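Local coordinates for protein aminoglycoside 3'-phosphotransferase AphA1-IAB (Acinetobacter baumannii, PDB 4GKH) that confers resistance to kanamycin and related aminoglycosides, probably by transferring a phosphate from a nucleotide to the drug's 3'-hydroxyl, at residues G104-A107 / F108-L111. Sequence-based numbering, arbitrary orientation. Where two conformers were deposited one is given.
Sequences GKTA and FQVL
Thr-106 and Gln-109 cap the start of helix 107-113 by exchanging side chain for backbone, a worked example of a helix N-terminus capped by two reciprocal bonds. In one direction Gln-109 N donates to Thr-106 OG1 at 3.1 Å; a chi1 of 67° swings that hydroxyl between its own backbone N and carbonyl carbon, facing the first turn. In the other, Thr-106 N donates to Gln-109 OE1 at 3.0 Å, nearly straight (171°) but tilted out of the amide plane. With CG anti to the carbonyl carbon (chi1 -65°) and the chain extended beyond it, Gln-109 brings OE1 back to Thr-106 N, while CG is pressed tightly against Thr-106 OG1, at 3.1 Å. Helical backbone bonds continue the turn, from Val-110 N to Thr-106 O (3.0 Å) and from Leu-111 N to Ala-107 O (2.9 Å).

Apolar contact is lighter: Lys-105 CB lies 3.9 Å from Val-110 CG2, and the lysine chain runs on to a salt bridge with Glu-113. Strand 105-106 pairs with strand 205-208, and Thr-106 and Gln-109 both line the pocket of the bound pyrazolopyrimidine inhibitor. The reciprocal pair is a capping box at the strand-to-helix junction, beside the inhibitor pocket of this kinase-like fold.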
loop_
_atom_site.group_PDB
_atom_site.type_symbol
_atom_site.label_atom_id
_atom_site.label_comp_id
_atom_site.label_asym_id
_atom_site.label_seq_id
_atom_site.Cartn_x
_atom_site.Cartn_y
_atom_site.Cartn_z
ATOM N N GLY A 104 7.136 -0.624 15.794
ATOM C CA GLY A 104 6.610 0.730 15.715
ATOM C C GLY A 104 5.112 0.807 15.448
ATOM O O GLY A 104 4.374 -0.167 15.624
ATOM N N LYS A 105 4.666 1.980 15.015
ATOM C CA LYS A 105 3.249 2.246 14.780
ATOM C C LYS A 105 3.075 2.821 13.385
ATOM O O LYS A 105 4.042 3.297 12.799
ATOM C CB LYS A 105 2.745 3.252 15.824
ATOM C CG LYS A 105 2.600 2.664 17.217
ATOM C CD LYS A 105 2.149 3.721 18.208
ATOM C CE LYS A 105 2.022 3.162 19.614
ATOM N NZ LYS A 105 1.561 4.210 20.567
ATOM N N THR A 106 1.859 2.772 12.839
ATOM C CA THR A 106 1.622 3.343 11.511
ATOM C C THR A 106 1.715 4.867 11.529
ATOM O O THR A 106 1.583 5.490 12.585
ATOM C CB THR A 106 0.251 2.939 10.935
ATOM O OG1 THR A 106 -0.792 3.536 11.718
ATOM C CG2 THR A 106 0.107 1.415 10.963
ATOM N N ALA A 107 1.933 5.462 10.357
ATOM C CA ALA A 107 1.953 6.919 10.255
ATOM C C ALA A 107 0.636 7.487 10.774
ATOM O O ALA A 107 0.610 8.531 11.435
ATOM C CB ALA A 107 2.210 7.360 8.812
ATOM N N PHE A 108 -0.457 6.790 10.500
ATOM C CA PHE A 108 -1.758 7.247 10.997
ATOM C C PHE A 108 -1.773 7.317 12.525
ATOM O O PHE A 108 -2.164 8.337 13.124
ATOM C CB PHE A 108 -2.860 6.326 10.495
ATOM C CG PHE A 108 -4.241 6.707 10.975
ATOM C CD1 PHE A 108 -4.999 7.634 10.277
ATOM C CD2 PHE A 108 -4.788 6.111 12.104
ATOM C CE1 PHE A 108 -6.281 7.969 10.708
ATOM C CE2 PHE A 108 -6.061 6.440 12.532
ATOM C CZ PHE A 108 -6.804 7.366 11.835
ATOM N N GLN A 109 -1.323 6.238 13.158
ATOM C CA GLN A 109 -1.263 6.175 14.613
ATOM C C GLN A 109 -0.395 7.278 15.213
ATOM O O GLN A 109 -0.789 7.918 16.184
ATOM C CB GLN A 109 -0.747 4.810 15.078
ATOM C CG GLN A 109 -1.676 3.635 14.739
ATOM C CD GLN A 109 -1.124 2.290 15.227
ATOM O OE1 GLN A 109 -0.299 1.660 14.561
ATOM N NE2 GLN A 109 -1.579 1.854 16.396
ATOM N N VAL A 110 0.795 7.491 14.654
ATOM C CA VAL A 110 1.728 8.471 15.195
ATOM C C VAL A 110 1.206 9.894 14.986
ATOM O O VAL A 110 1.416 10.793 15.815
ATOM C CB VAL A 110 3.117 8.308 14.542
ATOM C CG1 VAL A 110 4.028 9.412 14.967
ATOM C CG2 VAL A 110 3.715 6.951 14.903
ATOM N N LEU A 111 0.528 10.098 13.858
ATOM C CA LEU A 111 -0.079 11.407 13.614
ATOM C C LEU A 111 -1.146 11.710 14.684
ATOM O O LEU A 111 -1.169 12.808 15.267
ATOM C CB LEU A 111 -0.668 11.470 12.202
ATOM C CG LEU A 111 -1.147 12.815 11.648
ATOM C CD1 LEU A 111 -0.036 13.840 11.707
ATOM C CD2 LEU A 111 -1.627 12.658 10.219
#